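Meso-diaminopimelate dehydrogenase (PDB 3WGY) catalyses the reversible NADP-dependent oxidative deamination of the D-centre of meso-diaminopimelate, and here carries bound 4-methyl-2-oxovalerate. Local coordinates at residues 62-67 with 290-295; 122-125 with 131-134; 257-260 with 264-267. The protein carries 6 engineered substitutions. One frame throughout, in Å; residues are numbered along the deposited sequence.

Overall arrangement
Contact 1 joins distant parts of the chain, while contacts 2 and 3 are short-range and lie in series inside the long loop it closes. Contact 1 packs helix 276-296 on the parallel sheet, consistent with a Rossmann-type nucleotide-binding domain. Contact 2 lies on helix 123-138, its centre about 22 Å from that of contact 1 and about 20 Å from that of contact 3. Contact 3 closes the hairpin 249-258/264-273, which meets the helix where Leu134 CG lies 4.0 Å from Met267 CE. Contacts 2 and 3 also touch the second subunit. The side chain of Asp124 in contact 2 is about 13 Å from the bound 2-oxo-4-methylpentanoic acid, whose pocket includes Ser153, the engineered Leu154, Gly155 and His156.

Contact 1: residues 62-67 with 290-295; sequences TVDVMI and AIYKLS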
# COMPACT_ATOMS: atom_id res chain seq x y z
N THR B 62 -32.44 -1.65 10.58
CA THR B 62 -31.62 -2.64 11.28
C THR B 62 -30.28 -2.93 10.60
O THR B 62 -29.44 -3.64 11.15
CB THR B 62 -32.42 -3.96 11.49
OG1 THR B 62 -31.55 -4.98 11.98
CG2 THR B 62 -33.05 -4.41 10.20
N VAL B 63 -30.07 -2.37 9.42
CA VAL B 63 -28.82 -2.57 8.69
C VAL B 63 -28.05 -1.26 8.52
O VAL B 63 -28.56 -0.32 7.92
CB VAL B 63 -29.07 -3.17 7.29
CG1 VAL B 63 -27.75 -3.28 6.53
CG2 VAL B 63 -29.71 -4.54 7.43
N ASP B 64 -26.83 -1.22 9.04
CA ASP B 64 -25.99 -0.03 8.91
C ASP B 64 -25.28 -0.05 7.57
O ASP B 64 -25.16 0.98 6.91
CB ASP B 64 -24.96 0.02 10.04
CG ASP B 64 -25.56 0.38 11.38
OD1 ASP B 64 -26.24 1.43 11.46
OD2 ASP B 64 -25.36 -0.38 12.34
N VAL B 65 -24.79 -1.22 7.18
CA VAL B 65 -24.10 -1.35 5.92
C VAL B 65 -24.51 -2.64 5.21
O VAL B 65 -24.53 -3.70 5.82
CB VAL B 65 -22.56 -1.35 6.12
CG1 VAL B 65 -21.87 -1.48 4.77
CG2 VAL B 65 -22.14 -0.07 6.81
N MET B 66 -24.82 -2.52 3.93
CA MET B 66 -25.23 -3.66 3.13
C MET B 66 -24.08 -3.98 2.17
O MET B 66 -23.68 -3.14 1.37
CB MET B 66 -26.49 -3.31 2.33
CG MET B 66 -27.25 -4.50 1.77
SD MET B 66 -28.14 -5.44 3.03
CE MET B 66 -29.52 -4.39 3.30
N ILE B 67 -23.55 -5.19 2.26
CA ILE B 67 -22.47 -5.57 1.36
C ILE B 67 -23.10 -6.31 0.17
O ILE B 67 -23.73 -7.35 0.34
CB ILE B 67 -21.44 -6.47 2.07
CG1 ILE B 67 -20.93 -5.75 3.33
CG2 ILE B 67 -20.28 -6.79 1.13
CD1 ILE B 67 -19.81 -6.45 4.04
N ALA B 290 -15.26 1.19 7.42
CA ALA B 290 -14.98 2.56 6.99
C ALA B 290 -16.24 3.30 6.55
O ALA B 290 -16.40 4.49 6.85
CB ALA B 290 -13.98 2.55 5.85
N ILE B 291 -17.12 2.62 5.82
CA ILE B 291 -18.34 3.25 5.35
C ILE B 291 -19.25 3.57 6.52
O ILE B 291 -19.90 4.61 6.55
CB ILE B 291 -19.09 2.34 4.35
CG1 ILE B 291 -18.20 2.12 3.12
CG2 ILE B 291 -20.41 2.97 3.95
CD1 ILE B 291 -17.68 3.40 2.51
N TYR B 292 -19.29 2.66 7.49
CA TYR B 292 -20.09 2.86 8.68
C TYR B 292 -19.62 4.14 9.36
O TYR B 292 -20.42 5.00 9.72
CB TYR B 292 -19.94 1.68 9.64
CG TYR B 292 -20.49 1.92 11.02
CD1 TYR B 292 -19.71 2.52 12.02
CD2 TYR B 292 -21.81 1.57 11.34
CE1 TYR B 292 -20.23 2.77 13.29
CE2 TYR B 292 -22.34 1.82 12.60
CZ TYR B 292 -21.55 2.42 13.58
OH TYR B 292 -22.08 2.67 14.83
N LYS B 293 -18.30 4.27 9.52
CA LYS B 293 -17.72 5.45 10.15
C LYS B 293 -18.08 6.70 9.37
O LYS B 293 -18.55 7.68 9.95
CB LYS B 293 -16.20 5.31 10.25
CG LYS B 293 -15.76 4.10 11.05
CD LYS B 293 -14.26 4.12 11.32
CE LYS B 293 -13.83 2.92 12.12
NZ LYS B 293 -12.42 3.03 12.57
N LEU B 294 -17.87 6.67 8.06
CA LEU B 294 -18.19 7.82 7.23
C LEU B 294 -19.68 8.15 7.22
O LEU B 294 -20.05 9.32 7.12
CB LEU B 294 -17.70 7.59 5.79
CG LEU B 294 -16.20 7.74 5.54
CD1 LEU B 294 -15.91 7.38 4.10
CD2 LEU B 294 -15.77 9.18 5.83
N SER B 295 -20.53 7.13 7.30
CA SER B 295 -21.97 7.38 7.29
C SER B 295 -22.37 8.16 8.55
O SER B 295 -23.22 9.04 8.48
CB SER B 295 -22.76 6.07 7.23
OG SER B 295 -22.69 5.35 8.45
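Asp64 meets the rim of the Tyr292 ring and begins the contact between segment 62-67 and the helix. Its CB lies in the ring plane, 3.7 Å from Tyr292 CD2, and its CG comes as near to Tyr292 CE2. The two side chains run side by side in the same direction, with the carboxylate turned nearly upright, 82° from the ring plane. This is van der Waals contact at an aromatic edge, since the polar end has a different partner: OD2 forms a salt bridge with Arg6.

At Val65 the contact is apolar between side chains. One of its two methyls, CG2, takes the position opposite the carbonyl carbon and reaches 4.0 Å from Tyr292 CB. The tyrosine ring itself swings out because CG is anti to the backbone N (chi1 168°); the methylene is thus left for the valine and the CD2-CE2 edge for the aspartate. Ser295 OG bonds the carbonyl one turn back, donating to Tyr292 O over 2.6 Å and tilted 25° from the carbonyl plane.

The pairing is a small example of helix-on-sheet packing in a Rossmann-like domain. Helix 276-296 packs against strand 65-68, where Ile67 meets Leu284 and Ser288, and also covers strands 5-10 and 116-118, through Tyr292 on Ile5 and Ile291 on Ile116 and Leu118.

Contact 2: residues 122-125 with 131-134; sequences GWDP and NRLL
Arg132 NH2 donates to Asp124 OD1 over 2.6 Å in an almost straight bond, 174° at the hydrogen, with OD1 in the guanidinium plane at its edge. The position of NH2 is uncertain, so this length and angle are approximate, and its modelled approach to OD2 is too short to be trusted; how the salt bridge is shared between the two oxygens remains doubtful. The pairing is not a flat two-pronged fork: carboxylate and guanidinium planes stand 43° apart and the side chains cross at about a right angle. In the second shell, Trp148 NE1 hydrogen-bonds Asp124 OD2.

Arg132 lies on helix 123-138 and Asp124 near its start, after the N-cap Gly122 and just before a cis peptide to Pro125. Arg132 spans the gap with a chain stretched from CG to NE, running back toward the start of the helix.

Arg132 NH1 makes a weak hydrogen bond with Ser129 OG. The bond from NE to Thr146 OG1, with the pairing to Asp124, would limit rotation of the guanidinium. Its charge is probably met chiefly by Asp124, with at most a weak, long ion pair from NH1 to the C-terminal carboxylate of Leu326 of the second subunit.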
# COMPACT_ATOMS: atom_id res chain seq x y z
N GLY B 122 -12.18 -4.14 -3.35
CA GLY B 122 -11.76 -5.53 -3.50
C GLY B 122 -10.26 -5.46 -3.74
O GLY B 122 -9.63 -4.50 -3.29
N TRP B 123 -9.66 -6.44 -4.43
CA TRP B 123 -8.23 -6.33 -4.67
C TRP B 123 -7.94 -5.61 -5.98
O TRP B 123 -6.97 -4.88 -6.08
CB TRP B 123 -7.48 -7.68 -4.55
CG TRP B 123 -7.96 -8.87 -5.37
CD1 TRP B 123 -9.05 -9.65 -5.13
CD2 TRP B 123 -7.27 -9.48 -6.47
NE1 TRP B 123 -9.08 -10.71 -6.00
CE2 TRP B 123 -8.00 -10.63 -6.84
CE3 TRP B 123 -6.10 -9.16 -7.18
CZ2 TRP B 123 -7.60 -11.47 -7.89
CZ3 TRP B 123 -5.71 -10.00 -8.23
CH2 TRP B 123 -6.46 -11.14 -8.57
N ASP B 124 -8.79 -5.82 -6.99
CA ASP B 124 -8.65 -5.09 -8.26
C ASP B 124 -9.95 -5.18 -9.03
O ASP B 124 -10.26 -6.21 -9.64
CB ASP B 124 -7.51 -5.60 -9.13
CG ASP B 124 -7.11 -4.59 -10.21
OD1 ASP B 124 -7.77 -3.53 -10.31
OD2 ASP B 124 -6.14 -4.85 -10.97
N PRO B 125 -10.73 -4.08 -9.05
CA PRO B 125 -10.41 -2.81 -8.37
C PRO B 125 -10.35 -2.91 -6.84
O PRO B 125 -10.88 -3.84 -6.23
CB PRO B 125 -11.54 -1.90 -8.84
CG PRO B 125 -12.70 -2.84 -8.91
CD PRO B 125 -12.09 -4.04 -9.61
N ASN B 131 -2.65 1.19 -4.97
CA ASN B 131 -1.22 1.12 -5.19
C ASN B 131 -0.76 1.69 -6.51
O ASN B 131 0.38 2.17 -6.60
CB ASN B 131 -0.71 -0.31 -4.97
CG ASN B 131 -0.57 -0.64 -3.49
OD1 ASN B 131 -1.52 -1.10 -2.86
ND2 ASN B 131 0.59 -0.36 -2.94
N ARG B 132 -1.60 1.65 -7.54
CA ARG B 132 -1.21 2.27 -8.81
C ARG B 132 -1.16 3.77 -8.51
O ARG B 132 -0.22 4.46 -8.89
CB ARG B 132 -2.25 2.01 -9.91
CG ARG B 132 -2.43 0.56 -10.33
CD ARG B 132 -3.51 0.45 -11.41
NE ARG B 132 -3.99 -0.92 -11.54
CZ ARG B 132 -5.18 -1.35 -11.13
NH1 ARG B 132 -6.05 -0.52 -10.57
NH2 ARG B 132 -5.49 -2.62 -11.26
N LEU B 133 -2.18 4.25 -7.82
CA LEU B 133 -2.28 5.66 -7.46
C LEU B 133 -1.08 6.11 -6.64
O LEU B 133 -0.42 7.11 -6.97
CB LEU B 133 -3.57 5.92 -6.67
CG LEU B 133 -3.75 7.36 -6.17
CD1 LEU B 133 -3.56 8.34 -7.33
CD2 LEU B 133 -5.13 7.50 -5.53
N LEU B 134 -0.80 5.38 -5.57
CA LEU B 134 0.33 5.69 -4.71
C LEU B 134 1.61 5.76 -5.53
O LEU B 134 2.40 6.70 -5.41
CB LEU B 134 0.48 4.61 -3.63
CG LEU B 134 1.55 4.88 -2.57
CD1 LEU B 134 1.17 6.15 -1.82
CD2 LEU B 134 1.66 3.66 -1.62

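Contact 3: residues 257-260 with 264-267; sequences GNTQ and KQVM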
# COMPACT_ATOMS: atom_id res chain seq x y z
N GLY B 257 10.28 3.95 -11.13
CA GLY B 257 10.53 5.34 -11.40
C GLY B 257 12.00 5.63 -11.32
O GLY B 257 12.80 4.80 -10.90
N ASN B 258 12.37 6.83 -11.74
CA ASN B 258 13.76 7.22 -11.69
C ASN B 258 13.82 8.53 -10.93
O ASN B 258 12.91 9.35 -11.03
CB ASN B 258 14.31 7.41 -13.11
CG ASN B 258 13.38 8.21 -13.99
OD1 ASN B 258 12.33 7.73 -14.41
ND2 ASN B 258 13.76 9.45 -14.27
N THR B 259 14.86 8.72 -10.13
CA THR B 259 14.98 9.97 -9.40
C THR B 259 15.29 11.01 -10.45
O THR B 259 15.03 10.80 -11.64
CB THR B 259 16.13 9.93 -8.40
OG1 THR B 259 17.37 9.80 -9.11
CG2 THR B 259 15.97 8.77 -7.45
N GLN B 260 15.86 12.13 -10.04
CA GLN B 260 16.17 13.17 -11.01
C GLN B 260 17.54 12.93 -11.65
O GLN B 260 17.77 13.29 -12.80
CB GLN B 260 16.10 14.54 -10.31
CG GLN B 260 14.74 14.83 -9.65
CD GLN B 260 14.40 13.90 -8.49
OE1 GLN B 260 14.99 14.00 -7.41
NE2 GLN B 260 13.47 12.98 -8.71
N LYS B 264 17.43 4.52 -9.67
CA LYS B 264 16.27 3.65 -9.87
C LYS B 264 15.50 3.42 -8.58
O LYS B 264 16.03 2.86 -7.62
CB LYS B 264 16.74 2.31 -10.44
CG LYS B 264 17.51 2.43 -11.76
CD LYS B 264 18.26 1.13 -12.07
CE LYS B 264 18.94 1.18 -13.44
NZ LYS B 264 17.99 1.15 -14.59
N GLN B 265 14.25 3.85 -8.55
CA GLN B 265 13.42 3.68 -7.36
C GLN B 265 12.24 2.78 -7.74
O GLN B 265 11.49 3.08 -8.66
CB GLN B 265 12.90 5.04 -6.89
CG GLN B 265 13.96 6.14 -6.93
CD GLN B 265 14.88 6.16 -5.71
OE1 GLN B 265 15.55 5.17 -5.40
NE2 GLN B 265 14.92 7.29 -5.02
N VAL B 266 12.09 1.66 -7.03
CA VAL B 266 11.01 0.74 -7.34
C VAL B 266 10.12 0.40 -6.15
O VAL B 266 10.60 0.03 -5.07
CB VAL B 266 11.55 -0.60 -7.91
CG1 VAL B 266 10.38 -1.49 -8.34
CG2 VAL B 266 12.48 -0.33 -9.09
N MET B 267 8.81 0.53 -6.37
CA MET B 267 7.78 0.23 -5.38
C MET B 267 6.99 -0.96 -5.92
O MET B 267 6.71 -1.05 -7.13
CB MET B 267 6.84 1.41 -5.22
CG MET B 267 7.51 2.71 -4.80
SD MET B 267 6.42 4.13 -5.10
CE MET B 267 5.09 3.77 -3.97
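Two torsion choices bring Thr259 against Gln265. In the threonine, chi1 of 64° places OG1 between the backbone N and the carbonyl carbon and leaves CG2 to face the glutamine. In Gln265 the chain bends at chi2 (-82°), which carries the amide back across that methyl. Thr259 CG2 then lies 3.4 Å from Gln265 CG; its modelled 3.0 Å to Gln265 NE2 is tight, probably strained, and involves no hydrogen bond. Each polar end is held by a different partner: OG1 accepts from Ala263 N, and NE2 donates to Ser275 O of the second subunit.

The backbone beside this pair illustrates antiparallel register. Gly257 and Gln265 form a hydrogen-bonded pair, Gly257 N to Gln265 O and Gln265 N to Gly257 O, both 2.9 Å. The first runs nearly straight out from its carbonyl, whereas the second donor is tilted 35° from its acceptor plane. Asn258 and Lys264 follow as a non-hydrogen-bonded pair, and beyond Asn258 the hairpin turns.

On the return strand, Gln265, Val266 and Met267 pair with an antiparallel strand of the second subunit. Strand 264-273 is thus shared: on one side its backbone hydrogen-bonds to strand 249-258, on the other it joins the neighbouring chain.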